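NEQ263 (Nanoarchaeum equitans Kin4-M, PDB 5BN3) probably binds ATP as one of the two alternating subunits in the hexameric catalytic core of an archaeal ATP synthase. Local coordinates at residues N230-L235 with R249-Y254. Residues are numbered along the deposited sequence; the frame is centred on the assembly and turned at random.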
ATOM      1  N   ASN B 230     -14.028 -18.242  -4.016  1.00 25.61           N
ATOM      2  CA  ASN B 230     -15.176 -17.873  -4.838  1.00 33.57           C
ATOM      3  C   ASN B 230     -16.365 -17.467  -3.977  1.00 28.32           C
ATOM      4  O   ASN B 230     -17.148 -16.601  -4.362  1.00 34.70           O
ATOM      5  CB  ASN B 230     -15.588 -19.023  -5.760  1.00 30.07           C
ATOM      6  CG  ASN B 230     -14.552 -19.325  -6.818  1.00 31.86           C
ATOM      7  OD1 ASN B 230     -13.730 -18.476  -7.161  1.00 33.63           O
ATOM      8  ND2 ASN B 230     -14.590 -20.543  -7.347  1.00 38.79           N
ATOM      9  N   TYR B 231     -16.505 -18.107  -2.820  1.00 31.36           N
ATOM     10  CA  TYR B 231     -17.564 -17.755  -1.881  1.00 30.08           C
ATOM     11  C   TYR B 231     -17.393 -16.331  -1.367  1.00 35.21           C
ATOM     12  O   TYR B 231     -18.347 -15.553  -1.328  1.00 31.67           O
ATOM     13  CB  TYR B 231     -17.608 -18.734  -0.701  1.00 30.89           C
ATOM     14  CG  TYR B 231     -18.575 -18.295   0.373  1.00 33.10           C
ATOM     15  CD1 TYR B 231     -19.922 -18.607   0.288  1.00 33.49           C
ATOM     16  CD2 TYR B 231     -18.144 -17.545   1.459  1.00 28.14           C
ATOM     17  CE1 TYR B 231     -20.812 -18.195   1.259  1.00 35.58           C
ATOM     18  CE2 TYR B 231     -19.026 -17.128   2.430  1.00 34.56           C
ATOM     19  CZ  TYR B 231     -20.357 -17.452   2.323  1.00 45.47           C
ATOM     20  OH  TYR B 231     -21.234 -17.038   3.298  1.00 38.95           O
ATOM     21  N   ALA B 232     -16.176 -15.999  -0.954  1.00 28.62           N
ATOM     22  CA  ALA B 232     -15.878 -14.654  -0.484  1.00 28.85           C
ATOM     23  C   ALA B 232     -16.139 -13.615  -1.572  1.00 32.22           C
ATOM     24  O   ALA B 232     -16.596 -12.509  -1.284  1.00 31.99           O
ATOM     25  CB  ALA B 232     -14.444 -14.571  -0.001  1.00 37.26           C
ATOM     26  N   ASP B 233     -15.841 -13.977  -2.818  1.00 29.48           N
ATOM     27  CA  ASP B 233     -16.045 -13.085  -3.953  1.00 31.65           C
ATOM     28  C   ASP B 233     -17.528 -12.769  -4.136  1.00 30.17           C
ATOM     29  O   ASP B 233     -17.904 -11.627  -4.404  1.00 33.08           O
ATOM     30  CB  ASP B 233     -15.478 -13.715  -5.228  1.00 34.49           C
ATOM     31  CG  ASP B 233     -15.640 -12.823  -6.443  1.00 52.70           C
ATOM     32  OD1 ASP B 233     -16.736 -12.823  -7.046  1.00 47.21           O
ATOM     33  OD2 ASP B 233     -14.670 -12.122  -6.808  1.00 43.32           O
ATOM     34  N   ALA B 234     -18.364 -13.787  -3.988  1.00 28.66           N
ATOM     35  CA  ALA B 234     -19.806 -13.612  -4.097  1.00 38.60           C
ATOM     36  C   ALA B 234     -20.341 -12.750  -2.956  1.00 40.64           C
ATOM     37  O   ALA B 234     -21.220 -11.911  -3.164  1.00 34.07           O
ATOM     38  CB  ALA B 234     -20.498 -14.958  -4.119  1.00 34.38           C
ATOM     39  N   LEU B 235     -19.812 -12.960  -1.753  1.00 31.63           N
ATOM     40  CA  LEU B 235     -20.212 -12.168  -0.594  1.00 31.37           C
ATOM     41  C   LEU B 235     -19.858 -10.698  -0.789  1.00 38.58           C
ATOM     42  O   LEU B 235     -20.620  -9.809  -0.405  1.00 33.74           O
ATOM     43  CB  LEU B 235     -19.552 -12.705   0.682  1.00 39.12           C
ATOM     44  CG  LEU B 235     -20.186 -12.240   1.995  1.00 46.87           C
ATOM     45  CD1 LEU B 235     -21.553 -12.881   2.172  1.00 37.25           C
ATOM     46  CD2 LEU B 235     -19.293 -12.538   3.193  1.00 43.01           C
ATOM     47  N   ARG B 249      -9.478  -4.861   0.486  1.00 46.35           N
ATOM     48  CA  ARG B 249      -9.685  -5.393  -0.867  1.00 45.07           C
ATOM     49  C   ARG B 249     -11.149  -5.459  -1.294  1.00 38.39           C
ATOM     50  O   ARG B 249     -11.516  -6.281  -2.135  1.00 43.50           O
ATOM     51  CB  ARG B 249      -9.044  -6.778  -1.028  1.00 45.16           C
ATOM     52  CG  ARG B 249      -7.526  -6.776  -1.122  1.00 60.90           C
ATOM     53  CD  ARG B 249      -6.988  -8.196  -1.235  1.00 63.91           C
ATOM     54  NE  ARG B 249      -5.536  -8.265  -1.077  1.00 77.62           N
ATOM     55  CZ  ARG B 249      -4.680  -8.515  -2.064  1.00 75.11           C
ATOM     56  NH1 ARG B 249      -5.124  -8.729  -3.295  1.00 59.20           N
ATOM     57  NH2 ARG B 249      -3.377  -8.557  -1.818  1.00 64.66           N
ATOM     58  N   GLY B 250     -11.982  -4.599  -0.718  1.00 41.85           N
ATOM     59  CA  GLY B 250     -13.391  -4.582  -1.064  1.00 39.67           C
ATOM     60  C   GLY B 250     -14.238  -5.581  -0.297  1.00 41.16           C
ATOM     61  O   GLY B 250     -15.468  -5.482  -0.300  1.00 39.95           O
ATOM     62  N   TYR B 251     -13.593  -6.551   0.350  1.00 34.68           N
ATOM     63  CA  TYR B 251     -14.316  -7.553   1.129  1.00 33.90           C
ATOM     64  C   TYR B 251     -15.047  -6.897   2.298  1.00 37.56           C
ATOM     65  O   TYR B 251     -14.529  -5.956   2.903  1.00 36.24           O
ATOM     66  CB  TYR B 251     -13.361  -8.637   1.638  1.00 35.48           C
ATOM     67  CG  TYR B 251     -12.781  -9.514   0.547  1.00 36.06           C
ATOM     68  CD1 TYR B 251     -13.559 -10.470  -0.091  1.00 32.07           C
ATOM     69  CD2 TYR B 251     -11.453  -9.394   0.167  1.00 38.34           C
ATOM     70  CE1 TYR B 251     -13.030 -11.275  -1.083  1.00 30.33           C
ATOM     71  CE2 TYR B 251     -10.916 -10.196  -0.819  1.00 36.77           C
ATOM     72  CZ  TYR B 251     -11.709 -11.131  -1.439  1.00 41.20           C
ATOM     73  OH  TYR B 251     -11.171 -11.925  -2.421  1.00 36.73           O
ATOM     74  N   PRO B 252     -16.255  -7.388   2.616  1.00 39.03           N
ATOM     75  CA  PRO B 252     -17.051  -6.798   3.700  1.00 40.13           C
ATOM     76  C   PRO B 252     -16.371  -6.930   5.059  1.00 39.78           C
ATOM     77  O   PRO B 252     -15.600  -7.866   5.282  1.00 31.58           O
ATOM     78  CB  PRO B 252     -18.349  -7.618   3.675  1.00 46.14           C
ATOM     79  CG  PRO B 252     -18.000  -8.887   2.962  1.00 39.52           C
ATOM     80  CD  PRO B 252     -16.953  -8.508   1.959  1.00 37.67           C
ATOM     81  N   ALA B 253     -16.667  -5.998   5.957  1.00 34.97           N
ATOM     82  CA  ALA B 253     -16.068  -5.968   7.287  1.00 40.59           C
ATOM     83  C   ALA B 253     -16.392  -7.208   8.118  1.00 39.71           C
ATOM     84  O   ALA B 253     -15.628  -7.584   9.011  1.00 37.59           O
ATOM     85  CB  ALA B 253     -16.514  -4.720   8.016  1.00 47.68           C
ATOM     86  N   TYR B 254     -17.527  -7.834   7.825  1.00 36.58           N
ATOM     87  CA  TYR B 254     -17.989  -8.995   8.579  1.00 33.97           C
ATOM     88  C   TYR B 254     -17.574 -10.322   7.942  1.00 37.51           C
ATOM     89  O   TYR B 254     -18.164 -11.358   8.238  1.00 34.34           O
ATOM     90  CB  TYR B 254     -19.512  -8.945   8.728  1.00 43.93           C
ATOM     91  CG  TYR B 254     -20.242  -8.700   7.430  1.00 41.14           C
ATOM     92  CD1 TYR B 254     -20.546  -9.747   6.572  1.00 39.18           C
ATOM     93  CD2 TYR B 254     -20.632  -7.423   7.065  1.00 48.93           C
ATOM     94  CE1 TYR B 254     -21.213  -9.526   5.389  1.00 49.44           C
ATOM     95  CE2 TYR B 254     -21.298  -7.194   5.889  1.00 43.46           C
ATOM     96  CZ  TYR B 254     -21.586  -8.246   5.052  1.00 51.64           C
ATOM     97  OH  TYR B 254     -22.253  -8.017   3.872  1.00 49.09           O
TER
HETATM   98  O   HOH W   1     -22.733  -9.461   1.815  1.00 53.06           O
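Ala-232 and Leu-235 of helix 228-241 pack against Tyr-251, Pro-252 and Tyr-254 of the loop that leads into helix 255-263. The contact joins a helix to the loop that follows it, in the nucleotide-binding domain of the ATP synthase alpha/beta family, which has the P-loop NTPase fold. It lies away from the ADP site and is buried structural packing. Ala-232 CB approaches the Tyr-251 ring obliquely, 3.7 Å from Tyr-251 CE1. The backbone C of Ala-232 lies at the edge of that ring, in its plane. Tyr-251 CG is anti to the carbonyl carbon (chi1 -68°), which carries the ring to the helix. Arg-236 makes a cation-pi contact with this ring and a salt bridge to Asp-233 OD2. A serine in place of Tyr-251 would probably open a gap beside Ala-232 and leave Arg-236 without its aromatic partner. Leu-235 CG is anti to the backbone N (chi1 -163°), which sets CD2 against Pro-252 and Tyr-254. Leu-235 CD2 lies 3.9 Å from Pro-252 CG and 4.2 Å from Tyr-254 CE1. Pro-252 CB sits over one face of the Tyr-254 ring, 3.6 Å above its plane and toward the rim. Leu-255 and Asp-258 also touch Leu-235. Tyr-254 OH is hydrogen-bonded to Glu-244 OE1. One water links the segments: it lies in the plane of the Tyr-254 ring, 2.6 Å from Tyr-254 OH, and donates to Leu-235 O at 3.1 Å.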